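PDB 1UP3: putative cellulase CEL6 from Mycobacterium tuberculosis, which probably hydrolyses beta-1,4-glucosidic bonds of cellulose as a family 6 endoglucanase, and is seen here with a thio-linked cello-oligosaccharide bound. Local coordinates for residues 120-125 with 172-177; 73-78 with 98-103. One frame throughout, in Å; residues are numbered along the deposited sequence.

How the interactions relate
From the N terminus, strand 72-75 comes first, and interaction 2 closes the loop between 73-78 and 98-103, whose nearest ends are 20 residues apart. The chain then enters the next strand, 113-117, and beyond its end begins interaction 1, whose longer loop takes in helix 130-147 and strand 153-158 before helix 167-176 returns to the short helix 121-124. The two loops follow one another without crossing. Their centres lie about 16 Å apart, and they meet at the cleft, where D120 OD2 and Y76 OH are 4.0 Å from each other. Interaction 2 ties the end region of strand 72-75 to helix 94-108, and interaction 1 ties the short helix 121-124 to helix 167-176.

Interaction 1. Residues 120-125 with 172-177; sequences DALAMA and ARLNDV. With BGC (beta-D-glucopyranose), chain B.
R173 reaches from the end of one helix to the backbone of another and takes hold of L122 O. Its CB lies 4.3 Å from L122 CD1, beside the leucine tip. From CG to NE the chain runs extended, carrying CD to 3.6 Å, NE to 4.2 Å and CZ to 3.9 Å from L122 O. At the tip, NH1 donates to L122 O at 2.8 Å; the carbonyl points almost straight at the nitrogen (C=O...N 170°) and lies close to the guanidinium plane, although the N-H itself is bent to 149°. A125 CB sits obliquely to the same group, and NH2 turns to D126 in a salt bridge, so two partners fix the rotation of the guanidinium.

The side chain of L122 fills the other half of the contact. Its CD1 meets L174 CD2 at 3.9 Å, the two leucines crossing at about a right angle, while the L122 and V177 side chains slide past each other in opposite directions, L122 CD2 coming to 4.1 Å from V177 CG1. On the sugar side, D120 OD2 accepts a hydrogen bond from O4 of the bound glucose (2.7 Å), and M124 CE packs near O2 of that sugar.

The short helix 121-124 thus lies between the glycan site and helix 167-176, with F137 of helix 130-147 touching L122, A125 and R173, and V157 of strand 153-158 touching both leucines.

Interaction 2. Residues 73-78 with 98-103; sequences LTLYGI and RGWIDA
The six-membered end of the W100 indole drives in against the backbone of L75, Y76 and G77. CH2 leads: it lies 4.0 Å from L75 CB and equally far from L75 CD2, so the leucine meets that corner with both its CB and its CD2 branch. The neighbouring ring corner, CZ3, is 4.1 Å from G77 N. Y76 N approaches CH2 at 4.0 Å, near the ring plane and so at the edge. Because CG of W100 stands opposite its own backbone N (chi1 -170°), the indole is carried off the helix toward the strand. G77 has no side chain, and the ring comes close to its backbone here. The backbone N of G77 is hydrogen-bonded to E118 OE2, which helps hold this turn in place.

Beside the tryptophan the packing is sparser. I101 contributes the end of its side chain, CD1 meeting L75 CD1 at 4.0 Å, and covers far less area than the indole does. Farther round the helix, R98 and D102 take no part in the contact and lie on its partly exposed side, where both approach Y142, R98 by a cation-pi contact and D102 by a hydrogen bond to its hydroxyl.

The contact belongs to the beta-alpha-beta unit of strand 72-75, helix 94-108 and strand 113-117. W100 also packs on L44 of strand 42-44 and V53 of helix 50-66, while L75 and I101 lean on L147 and T146 at the end of helix 130-147.

Interaction 1. Residues 120-125 with 172-177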
loop_
_atom_site.group_PDB
_atom_site.type_symbol
_atom_site.label_atom_id
_atom_site.label_comp_id
_atom_site.label_asym_id
_atom_site.label_seq_id
_atom_site.Cartn_x
_atom_site.Cartn_y
_atom_site.Cartn_z
ATOM N N ASP A 120 -5.996 0.886 5.030
ATOM C CA ASP A 120 -7.315 0.629 5.653
ATOM C C ASP A 120 -7.473 1.212 7.030
ATOM O O ASP A 120 -8.593 1.253 7.514
ATOM C CB ASP A 120 -7.682 -0.856 5.763
ATOM C CG ASP A 120 -7.577 -1.624 4.468
ATOM O OD1 ASP A 120 -7.707 -1.029 3.372
ATOM O OD2 ASP A 120 -7.387 -2.874 4.499
ATOM N N ALA A 121 -6.404 1.680 7.679
ATOM C CA ALA A 121 -6.543 1.995 9.114
ATOM C C ALA A 121 -7.532 3.128 9.359
ATOM O O ALA A 121 -8.428 3.022 10.214
ATOM C CB ALA A 121 -5.207 2.293 9.746
ATOM N N LEU A 122 -7.376 4.226 8.651
ATOM C CA LEU A 122 -8.287 5.373 8.841
ATOM C C LEU A 122 -9.691 5.037 8.325
ATOM O O LEU A 122 -10.681 5.425 8.947
ATOM C CB LEU A 122 -7.792 6.631 8.155
ATOM C CG LEU A 122 -6.470 7.224 8.675
ATOM C CD1 LEU A 122 -6.161 8.526 7.958
ATOM C CD2 LEU A 122 -6.529 7.457 10.158
ATOM N N ALA A 123 -9.767 4.315 7.215
ATOM C CA ALA A 123 -11.081 4.044 6.575
ATOM C C ALA A 123 -11.900 3.060 7.379
ATOM O O ALA A 123 -13.132 3.170 7.398
ATOM C CB ALA A 123 -10.899 3.539 5.148
ATOM N N MET A 124 -11.230 2.108 8.042
ATOM C CA MET A 124 -11.896 1.026 8.777
ATOM C C MET A 124 -12.081 1.353 10.265
ATOM O O MET A 124 -12.656 0.561 10.998
ATOM C CB MET A 124 -11.146 -0.301 8.613
ATOM C CG MET A 124 -12.060 -1.518 8.739
ATOM S SD MET A 124 -11.129 -3.054 8.747
ATOM C CE MET A 124 -10.624 -3.039 7.156
ATOM N N ALA A 125 -11.652 2.532 10.685
ATOM C CA ALA A 125 -11.580 2.866 12.110
ATOM C C ALA A 125 -12.936 2.828 12.803
ATOM O O ALA A 125 -12.974 2.665 14.003
ATOM C CB ALA A 125 -10.907 4.180 12.311
ATOM N N ALA A 172 -11.250 14.843 6.802
ATOM C CA ALA A 172 -11.246 15.179 8.221
ATOM C C ALA A 172 -10.256 14.323 9.001
ATOM O O ALA A 172 -9.513 14.836 9.872
ATOM C CB ALA A 172 -12.624 15.045 8.820
ATOM N N ARG A 173 -10.252 13.029 8.731
ATOM C CA ARG A 173 -9.337 12.114 9.395
ATOM C C ARG A 173 -7.901 12.410 8.990
ATOM O O ARG A 173 -7.001 12.377 9.836
ATOM C CB ARG A 173 -9.721 10.672 9.123
ATOM C CG ARG A 173 -11.082 10.323 9.673
ATOM C CD ARG A 173 -11.539 8.904 9.446
ATOM N NE ARG A 173 -12.950 8.820 9.800
ATOM C CZ ARG A 173 -13.630 7.722 10.013
ATOM N NH1 ARG A 173 -13.072 6.523 9.936
ATOM N NH2 ARG A 173 -14.922 7.824 10.300
ATOM N N LEU A 174 -7.651 12.645 7.706
ATOM C CA LEU A 174 -6.271 12.962 7.258
ATOM C C LEU A 174 -5.771 14.245 7.911
ATOM O O LEU A 174 -4.609 14.332 8.311
ATOM C CB LEU A 174 -6.249 13.123 5.738
ATOM C CG LEU A 174 -6.388 11.808 4.966
ATOM C CD1 LEU A 174 -6.663 12.108 3.496
ATOM C CD2 LEU A 174 -5.120 10.970 5.059
ATOM N N ASN A 175 -6.656 15.237 8.030
ATOM C CA ASN A 175 -6.261 16.499 8.641
ATOM C C ASN A 175 -5.924 16.277 10.106
ATOM O O ASN A 175 -4.935 16.836 10.584
ATOM C CB ASN A 175 -7.326 17.580 8.410
ATOM C CG ASN A 175 -7.295 18.109 6.987
ATOM O OD1 ASN A 175 -6.218 18.173 6.333
ATOM N ND2 ASN A 175 -8.464 18.497 6.482
ATOM N N ASP A 176 -6.703 15.451 10.790
ATOM C CA ASP A 176 -6.439 15.109 12.184
ATOM C C ASP A 176 -5.115 14.405 12.420
ATOM O O ASP A 176 -4.544 14.552 13.497
ATOM C CB ASP A 176 -7.524 14.212 12.745
ATOM C CG ASP A 176 -7.399 14.042 14.263
ATOM O OD1 ASP A 176 -7.519 15.069 14.972
ATOM O OD2 ASP A 176 -7.151 12.948 14.843
ATOM N N VAL A 177 -4.618 13.628 11.455
ATOM C CA VAL A 177 -3.364 12.900 11.692
ATOM C C VAL A 177 -2.154 13.636 11.117
ATOM O O VAL A 177 -1.074 13.103 11.084
ATOM C CB VAL A 177 -3.427 11.418 11.184
ATOM C CG1 VAL A 177 -4.576 10.660 11.835
ATOM C CG2 VAL A 177 -3.500 11.398 9.644
HETATM C C2 BGC B . -11.288 -5.159 3.548
HETATM C C3 BGC B . -9.771 -5.084 3.630
HETATM C C4 BGC B . -9.176 -4.720 2.270
HETATM C C5 BGC B . -9.892 -3.459 1.740
HETATM C C6 BGC B . -9.462 -3.127 0.305
HETATM C C1 BGC B . -11.846 -3.854 2.969
HETATM O O2 BGC B . -11.869 -5.478 4.827
HETATM O O3 BGC B . -9.210 -6.292 4.118
HETATM O O4 BGC B . -7.767 -4.478 2.338
HETATM O O5 BGC B . -11.299 -3.631 1.693
HETATM O O6 BGC B . -10.067 -1.925 -0.132
#

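Interaction 2. Residues 73-78 with 98-103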
loop_
_atom_site.group_PDB
_atom_site.type_symbol
_atom_site.label_atom_id
_atom_site.label_comp_id
_atom_site.label_asym_id
_atom_site.label_seq_id
_atom_site.Cartn_x
_atom_site.Cartn_y
_atom_site.Cartn_z
ATOM N N LEU A 73 7.757 1.041 0.538
ATOM C CA LEU A 73 7.503 0.225 1.712
ATOM C C LEU A 73 6.065 0.501 2.161
ATOM O O LEU A 73 5.642 1.658 2.186
ATOM C CB LEU A 73 8.479 0.559 2.836
ATOM C CG LEU A 73 9.909 0.140 2.444
ATOM C CD1 LEU A 73 10.854 1.157 2.941
ATOM C CD2 LEU A 73 10.257 -1.200 3.005
ATOM N N THR A 74 5.356 -0.557 2.536
ATOM C CA THR A 74 4.014 -0.452 3.095
ATOM C C THR A 74 4.007 -0.890 4.545
ATOM O O THR A 74 4.408 -2.006 4.839
ATOM C CB THR A 74 3.077 -1.276 2.275
ATOM O OG1 THR A 74 3.061 -0.748 0.933
ATOM C CG2 THR A 74 1.619 -1.151 2.804
ATOM N N LEU A 75 3.609 -0.002 5.442
ATOM C CA LEU A 75 3.540 -0.341 6.859
ATOM C C LEU A 75 2.146 -0.848 7.176
ATOM O O LEU A 75 1.170 -0.144 6.979
ATOM C CB LEU A 75 3.908 0.882 7.720
ATOM C CG LEU A 75 5.283 1.495 7.428
ATOM C CD1 LEU A 75 5.560 2.640 8.400
ATOM C CD2 LEU A 75 6.423 0.478 7.498
ATOM N N TYR A 76 2.048 -2.054 7.725
ATOM C CA TYR A 76 0.741 -2.696 7.947
ATOM C C TYR A 76 0.759 -3.424 9.294
ATOM O O TYR A 76 0.626 -4.652 9.359
ATOM C CB TYR A 76 0.451 -3.642 6.766
ATOM C CG TYR A 76 -0.966 -4.176 6.614
ATOM C CD1 TYR A 76 -2.046 -3.310 6.688
ATOM C CD2 TYR A 76 -1.194 -5.509 6.334
ATOM C CE1 TYR A 76 -3.365 -3.757 6.528
ATOM C CE2 TYR A 76 -2.493 -5.998 6.152
ATOM C CZ TYR A 76 -3.570 -5.115 6.224
ATOM O OH TYR A 76 -4.866 -5.598 6.062
ATOM N N GLY A 77 1.005 -2.661 10.355
ATOM C CA GLY A 77 1.153 -3.201 11.707
ATOM C C GLY A 77 0.177 -2.642 12.732
ATOM O O GLY A 77 0.352 -2.919 13.925
ATOM N N ILE A 78 -0.818 -1.877 12.323
ATOM C CA ILE A 78 -1.689 -1.173 13.304
ATOM C C ILE A 78 -2.375 -2.161 14.242
ATOM O O ILE A 78 -2.761 -3.258 13.835
ATOM C CB ILE A 78 -2.744 -0.274 12.571
ATOM C CG1 ILE A 78 -3.253 0.861 13.447
ATOM C CG2 ILE A 78 -3.860 -1.112 12.014
ATOM C CD1 ILE A 78 -2.218 1.938 13.695
ATOM N N ARG A 98 4.237 2.090 18.582
ATOM C CA ARG A 98 5.134 3.237 18.597
ATOM C C ARG A 98 6.606 2.854 18.581
ATOM O O ARG A 98 7.439 3.495 17.933
ATOM C CB ARG A 98 4.813 4.160 19.761
ATOM C CG ARG A 98 3.472 4.773 19.692
ATOM C CD ARG A 98 3.041 5.203 21.047
ATOM N NE ARG A 98 3.351 6.591 21.229
ATOM C CZ ARG A 98 2.429 7.541 21.066
ATOM N NH1 ARG A 98 1.172 7.215 20.761
ATOM N NH2 ARG A 98 2.751 8.808 21.208
ATOM N N GLY A 99 6.953 1.813 19.271
ATOM C CA GLY A 99 8.331 1.360 19.283
ATOM C C GLY A 99 8.759 0.855 17.916
ATOM O O GLY A 99 9.893 1.061 17.470
ATOM N N TRP A 100 7.819 0.204 17.249
ATOM C CA TRP A 100 8.014 -0.275 15.881
ATOM C C TRP A 100 8.269 0.870 14.918
ATOM O O TRP A 100 9.219 0.804 14.143
ATOM C CB TRP A 100 6.797 -1.051 15.441
ATOM C CG TRP A 100 6.919 -1.822 14.133
ATOM C CD1 TRP A 100 7.727 -2.906 13.878
ATOM C CD2 TRP A 100 6.118 -1.631 12.940
ATOM N NE1 TRP A 100 7.481 -3.389 12.609
ATOM C CE2 TRP A 100 6.498 -2.642 12.017
ATOM C CE3 TRP A 100 5.095 -0.734 12.569
ATOM C CZ2 TRP A 100 5.911 -2.759 10.739
ATOM C CZ3 TRP A 100 4.527 -0.843 11.331
ATOM C CH2 TRP A 100 4.931 -1.865 10.423
ATOM N N ILE A 101 7.429 1.914 14.967
ATOM C CA ILE A 101 7.621 3.097 14.142
ATOM C C ILE A 101 9.005 3.756 14.430
ATOM O O ILE A 101 9.690 4.166 13.494
ATOM C CB ILE A 101 6.468 4.131 14.400
ATOM C CG1 ILE A 101 5.140 3.609 13.834
ATOM C CG2 ILE A 101 6.854 5.466 13.846
ATOM C CD1 ILE A 101 5.151 3.361 12.302
ATOM N N ASP A 102 9.423 3.824 15.705
ATOM C CA ASP A 102 10.727 4.389 16.008
ATOM C C ASP A 102 11.820 3.612 15.320
ATOM O O ASP A 102 12.792 4.198 14.811
ATOM C CB ASP A 102 11.015 4.394 17.511
ATOM C CG ASP A 102 10.127 5.329 18.280
ATOM O OD1 ASP A 102 9.506 6.231 17.696
ATOM O OD2 ASP A 102 9.986 5.224 19.533
ATOM N N ALA A 103 11.691 2.299 15.359
ATOM C CA ALA A 103 12.681 1.414 14.740
ATOM C C ALA A 103 12.697 1.536 13.220
ATOM O O ALA A 103 13.759 1.583 12.616
ATOM C CB ALA A 103 12.426 -0.014 15.160
#